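Local coordinates for putative secreted protein (Streptomyces sp. SirexAA-E, PDB 4PEY) that hydrolyses laminarin and laminarioligosaccharides from their non-reducing ends as an exo-beta-1,3-glucanase, releasing glucose and laminaribiose, at residues V388-D393 and H422-N427; S446-K451 and D484-H489. The protein carries 1 engineered substitution. One frame throughout, in Å; residues are numbered along the deposited sequence.

Overall arrangement
Contact 1 and contact 2 lie in series along the chain and side by side in a parallel beta-helix, the fold of glycoside hydrolase family 55. Their centres are about 10 Å apart. The segments follow one another across four successive coils: 388-393, 422-427, 446-451 and 484-489. The middle two join the contacts. Val-423 O lies 2.7 Å from Ser-446 N, and Asn-427 OD1 lies 2.7 Å from Asn-449 ND2; both are probable hydrogen bonds. Both contacts lie away from the substrate-binding residues. Segment 446-451 nevertheless leads into strand 450-458, which ends at Ala-458, the engineered replacement at the position inferred for the proton donor.

Contact 1: V388-D393 and H422-N427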
loop_
_atom_site.group_PDB
_atom_site.type_symbol
_atom_site.label_atom_id
_atom_site.label_comp_id
_atom_site.label_asym_id
_atom_site.label_seq_id
_atom_site.Cartn_x
_atom_site.Cartn_y
_atom_site.Cartn_z
ATOM N N VAL A 388 12.871 3.630 6.731
ATOM C CA VAL A 388 14.219 3.762 6.197
ATOM C C VAL A 388 14.578 2.452 5.512
ATOM O O VAL A 388 14.577 1.388 6.154
ATOM C CB VAL A 388 15.258 4.088 7.291
ATOM C CG1 VAL A 388 16.666 4.163 6.693
ATOM C CG2 VAL A 388 14.907 5.385 8.001
ATOM N N VAL A 389 14.847 2.510 4.207
ATOM C CA VAL A 389 15.235 1.301 3.479
ATOM C C VAL A 389 16.734 1.330 3.209
ATOM O O VAL A 389 17.204 2.031 2.310
ATOM C CB VAL A 389 14.469 1.147 2.149
ATOM C CG1 VAL A 389 14.899 -0.124 1.434
ATOM C CG2 VAL A 389 12.966 1.138 2.402
ATOM N N ASN A 390 17.477 0.566 4.006
ATOM C CA ASN A 390 18.925 0.471 3.873
ATOM C C ASN A 390 19.367 -0.658 2.937
ATOM O O ASN A 390 20.334 -0.510 2.184
ATOM C CB ASN A 390 19.562 0.262 5.253
ATOM C CG ASN A 390 19.461 1.492 6.130
ATOM O OD1 ASN A 390 19.894 2.577 5.738
ATOM N ND2 ASN A 390 18.889 1.336 7.321
ATOM N N SER A 391 18.665 -1.787 2.989
ATOM C CA SER A 391 19.106 -2.985 2.264
ATOM C C SER A 391 18.996 -2.869 0.749
ATOM O O SER A 391 17.945 -2.492 0.213
ATOM C CB SER A 391 18.315 -4.211 2.722
ATOM O OG SER A 391 18.577 -4.508 4.083
ATOM N N ASN A 392 20.088 -3.208 0.070
ATOM C CA ASN A 392 20.105 -3.264 -1.387
ATOM C C ASN A 392 19.076 -4.260 -1.909
ATOM O O ASN A 392 18.815 -5.281 -1.262
ATOM C CB ASN A 392 21.497 -3.653 -1.905
ATOM C CG ASN A 392 22.545 -2.584 -1.651
ATOM O OD1 ASN A 392 22.234 -1.460 -1.274
ATOM N ND2 ASN A 392 23.804 -2.939 -1.862
ATOM N N ASP A 393 18.509 -3.939 -3.073
ATOM C CA ASP A 393 17.610 -4.801 -3.852
ATOM C C ASP A 393 16.225 -4.974 -3.237
ATOM O O ASP A 393 15.428 -5.769 -3.722
ATOM C CB ASP A 393 18.252 -6.183 -4.092
ATOM C CG ASP A 393 19.604 -6.076 -4.773
ATOM O OD1 ASP A 393 19.639 -5.742 -5.985
ATOM O OD2 ASP A 393 20.634 -6.295 -4.093
ATOM N N HIS A 422 12.774 7.080 3.392
ATOM C CA HIS A 422 14.131 7.421 2.994
ATOM C C HIS A 422 14.796 6.156 2.463
ATOM O O HIS A 422 15.006 5.207 3.221
ATOM C CB HIS A 422 14.923 8.005 4.165
ATOM C CG HIS A 422 16.270 8.529 3.777
ATOM N ND1 HIS A 422 17.240 8.866 4.699
ATOM C CD2 HIS A 422 16.807 8.776 2.559
ATOM C CE1 HIS A 422 18.313 9.306 4.064
ATOM N NE2 HIS A 422 18.075 9.263 2.764
ATOM N N VAL A 423 15.087 6.127 1.162
ATOM C CA VAL A 423 15.744 4.965 0.553
ATOM C C VAL A 423 17.240 5.216 0.433
ATOM O O VAL A 423 17.677 6.095 -0.316
ATOM C CB VAL A 423 15.186 4.631 -0.847
ATOM C CG1 VAL A 423 15.931 3.424 -1.429
ATOM C CG2 VAL A 423 13.693 4.348 -0.781
ATOM N N LYS A 424 18.019 4.432 1.168
ATOM C CA LYS A 424 19.477 4.573 1.153
ATOM C C LYS A 424 20.150 3.425 0.400
ATOM O O LYS A 424 21.279 3.558 -0.072
ATOM C CB LYS A 424 20.012 4.665 2.587
ATOM C CG LYS A 424 19.548 5.936 3.303
ATOM C CD LYS A 424 19.548 5.805 4.825
ATOM C CE LYS A 424 20.922 5.591 5.401
ATOM N NZ LYS A 424 20.836 5.310 6.878
ATOM N N GLY A 425 19.454 2.300 0.281
ATOM C CA GLY A 425 19.988 1.151 -0.436
ATOM C C GLY A 425 20.005 1.333 -1.941
ATOM O O GLY A 425 19.298 2.196 -2.491
ATOM N N ASP A 426 20.809 0.498 -2.603
ATOM C CA ASP A 426 20.951 0.500 -4.058
ATOM C C ASP A 426 20.014 -0.521 -4.697
ATOM O O ASP A 426 19.680 -1.533 -4.072
ATOM C CB ASP A 426 22.400 0.182 -4.470
ATOM C CG ASP A 426 23.396 1.222 -3.994
ATOM O OD1 ASP A 426 22.988 2.365 -3.699
ATOM O OD2 ASP A 426 24.602 0.893 -3.931
ATOM N N ASN A 427 19.612 -0.261 -5.943
ATOM C CA ASN A 427 18.769 -1.181 -6.712
ATOM C C ASN A 427 17.437 -1.479 -6.029
ATOM O O ASN A 427 16.884 -2.580 -6.150
ATOM C CB ASN A 427 19.526 -2.485 -6.994
ATOM C CG ASN A 427 20.892 -2.235 -7.614
ATOM O OD1 ASN A 427 21.021 -1.432 -8.534
ATOM N ND2 ASN A 427 21.917 -2.903 -7.099
HETATM O O HOH W 1 26.002 -0.970 -2.004
HETATM O O HOH W 2 22.598 -4.813 -5.189
#
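Lys-424 runs alongside Asn-390, and the two side chains point the same way. The lysine bends at its third torsion (chi3 64°), which brings NZ to the oxygen end of the amide, beside OD1. NZ meets Asn-390 OD1 at 3.1 Å, a weak bond. Its stronger partner is Asp-355, through a salt bridge. The amide is also tied at its other end, because Asn-390 ND2 bonds to Gly-353 O. Lys-424 CD touches Val-388 CG1 at 3.8 Å, and Lys-424 CG lies over one face of the His-422 ring, near its rim.

Beyond the strands the amide of Asn-392 takes over. Its OD1 accepts from Asp-426 N at 2.8 Å. This bond is nearly straight at the hydrogen (174°), but the donor sits above the amide plane. Asn-392 ND2 donates to a water that in turn donates to Asp-426 OD2. Asp-393 and Asn-427 then lie side by side, their carboxylate and amide planes 27° apart. A second water donates to Asp-393 OD2 and accepts from Asn-427 ND2. Outside the pair, Asp-393 OD2 also takes His-361 N, Asn-427 OD1 takes Asn-449 ND2, and Asp-426 OD1 takes Glu-448 N.

The backbones pair in parallel at Val-388 and Val-389, with Val-389 N bonded to His-422 O at 2.9 Å. Val-389 O is gripped twice, by Lys-424 N at 2.8 Å and by Gly-425 N at 3.0 Å, where the ladder gives way to turns. A side chain on Gly-425 would run into Asn-390 O and Ser-391 O.

The contact joins the ends of strands 385-389 and 419-423 and the turns after them in the beta-helix. Val-389 and Val-423 share one face of this parallel sheet. Strands 348-352 and 443-445 flank it, beyond Val-388 and His-422 respectively.

Contact 2: S446-K451 and D484-H489; sequences SGENGK and DSVTTH
Glu-448 turns its carboxylate onto the backbone of Thr-487 and Thr-488, linking two neighbouring coils of the parallel beta-helix at a turn. Its CG lies beside the backbone N, and the chain bends at the second torsion (chi2 -66°). Together these bring both oxygens round to the amides of the next turn. OE1 accepts from Thr-488 N at 3.1 Å and also from Thr-487 N. OE2 accepts from the same Thr-487 N at 3.0 Å. The N-H of Thr-487 is thus shared by OE1 and OE2. Each of the three bonds comes in on the syn side of its oxygen. Waters complete the carboxylate, one of them tying OE2 to Ser-485 O. An alanine here would remove the carboxylate and is likely to leave the N-H groups of Thr-487 and Thr-488 without these acceptors, setting the 484-489 turn freer to move.

Val-486 fills the side of the turn nearer Ser-446. Its branch beside the backbone N, CG2, meets Ser-446 O at 3.5 Å and also touches Gly-447 O. Next along, Asn-449 N makes a weak bond to Thr-488 O at 3.0 Å.

His-489 sends its ring back toward Gly-450. With chi2 at 88° the ring plane stands across the plane of CA, CB and CG. This presents a face to Gly-450 O, which lies offset toward the rim. Trp-445 meets the ring edge-to-face, and Tyr-480 OH holds NE2. The other nitrogen faces a water in the plane of the ring, 2.9 Å from His-489 ND1. The same water donates to Gly-447 O and Thr-488 O, both at 2.7 Å, and accepts from Gly-450 N.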
loop_
_atom_site.group_PDB
_atom_site.type_symbol
_atom_site.label_atom_id
_atom_site.label_comp_id
_atom_site.label_asym_id
_atom_site.label_seq_id
_atom_site.Cartn_x
_atom_site.Cartn_y
_atom_site.Cartn_z
ATOM N N SER A 446 18.430 8.350 -1.691
ATOM C CA SER A 446 19.866 8.598 -1.611
ATOM C C SER A 446 20.666 7.468 -2.248
ATOM O O SER A 446 21.836 7.640 -2.587
ATOM C CB SER A 446 20.300 8.765 -0.153
ATOM O OG SER A 446 19.585 9.823 0.472
ATOM N N GLY A 447 20.041 6.303 -2.381
ATOM C CA GLY A 447 20.709 5.151 -2.967
ATOM C C GLY A 447 20.769 5.201 -4.485
ATOM O O GLY A 447 20.093 6.017 -5.109
ATOM N N GLU A 448 21.577 4.320 -5.076
ATOM C CA GLU A 448 21.763 4.280 -6.528
ATOM C C GLU A 448 20.799 3.326 -7.234
ATOM O O GLU A 448 20.304 2.364 -6.645
ATOM C CB GLU A 448 23.205 3.883 -6.875
ATOM C CG GLU A 448 24.226 4.961 -6.553
ATOM C CD GLU A 448 24.057 6.199 -7.410
ATOM O OE1 GLU A 448 23.457 6.102 -8.500
ATOM O OE2 GLU A 448 24.526 7.275 -6.991
ATOM N N ASN A 449 20.555 3.613 -8.510
ATOM C CA ASN A 449 19.723 2.789 -9.383
ATOM C C ASN A 449 18.347 2.461 -8.801
ATOM O O ASN A 449 17.821 1.361 -8.996
ATOM C CB ASN A 449 20.456 1.490 -9.749
ATOM C CG ASN A 449 19.796 0.751 -10.910
ATOM O OD1 ASN A 449 19.259 1.370 -11.845
ATOM N ND2 ASN A 449 19.798 -0.576 -10.837
ATOM N N GLY A 450 17.759 3.412 -8.081
ATOM C CA GLY A 450 16.390 3.249 -7.629
ATOM C C GLY A 450 15.407 3.345 -8.783
ATOM O O GLY A 450 15.663 4.013 -9.795
ATOM N N LYS A 451 14.279 2.663 -8.633
ATOM C CA LYS A 451 13.189 2.723 -9.595
ATOM C C LYS A 451 11.866 2.827 -8.858
ATOM O O LYS A 451 11.638 2.082 -7.900
ATOM C CB LYS A 451 13.186 1.483 -10.494
ATOM C CG LYS A 451 14.336 1.437 -11.480
ATOM C CD LYS A 451 14.263 0.184 -12.334
ATOM C CE LYS A 451 15.502 0.071 -13.208
ATOM N NZ LYS A 451 15.557 -1.195 -13.989
ATOM N N ASP A 484 21.313 15.055 -4.850
ATOM C CA ASP A 484 22.166 15.549 -5.930
ATOM C C ASP A 484 23.322 14.602 -6.255
ATOM O O ASP A 484 23.789 14.558 -7.390
ATOM C CB ASP A 484 22.716 16.936 -5.583
ATOM C CG ASP A 484 21.643 18.007 -5.597
ATOM O OD1 ASP A 484 20.590 17.785 -6.241
ATOM O OD2 ASP A 484 21.854 19.073 -4.976
ATOM N N SER A 485 23.774 13.839 -5.263
ATOM C CA SER A 485 24.922 12.947 -5.438
ATOM C C SER A 485 24.585 11.679 -6.229
ATOM O O SER A 485 25.480 10.993 -6.724
ATOM C CB SER A 485 25.503 12.564 -4.072
ATOM O OG SER A 485 24.517 11.961 -3.250
ATOM N N VAL A 486 23.298 11.370 -6.347
ATOM C CA VAL A 486 22.854 10.173 -7.066
ATOM C C VAL A 486 23.158 10.271 -8.569
ATOM O O VAL A 486 23.013 11.341 -9.159
ATOM C CB VAL A 486 21.342 9.947 -6.838
ATOM C CG1 VAL A 486 20.787 8.875 -7.764
ATOM C CG2 VAL A 486 21.081 9.599 -5.377
ATOM N N THR A 487 23.570 9.158 -9.182
ATOM C CA THR A 487 23.939 9.117 -10.595
ATOM C C THR A 487 22.854 8.472 -11.476
ATOM O O THR A 487 22.670 8.838 -12.641
ATOM C CB THR A 487 25.270 8.349 -10.771
ATOM O OG1 THR A 487 26.284 8.990 -9.991
ATOM C CG2 THR A 487 25.705 8.315 -12.228
ATOM N N THR A 488 22.151 7.484 -10.921
ATOM C CA THR A 488 21.161 6.726 -11.678
ATOM C C THR A 488 19.859 6.589 -10.895
ATOM O O THR A 488 19.875 6.223 -9.721
ATOM C CB THR A 488 21.696 5.318 -12.044
ATOM O OG1 THR A 488 22.984 5.440 -12.660
ATOM C CG2 THR A 488 20.750 4.607 -12.999
ATOM N N HIS A 489 18.742 6.882 -11.550
ATOM C CA HIS A 489 17.418 6.783 -10.944
ATOM C C HIS A 489 16.388 6.810 -12.053
ATOM O O HIS A 489 16.611 7.442 -13.073
ATOM C CB HIS A 489 17.149 7.937 -9.964
ATOM C CG HIS A 489 15.925 7.733 -9.122
ATOM N ND1 HIS A 489 15.962 7.060 -7.920
ATOM C CD2 HIS A 489 14.635 8.092 -9.317
ATOM C CE1 HIS A 489 14.741 7.012 -7.409
ATOM N NE2 HIS A 489 13.918 7.638 -8.231
HETATM O O HOH W 3 23.997 9.484 -2.832
HETATM O O HOH W 4 18.588 6.072 -7.371
HETATM O O HOH W 5 24.707 4.597 -10.399
HETATM O O HOH W 6 26.619 8.559 -7.157
#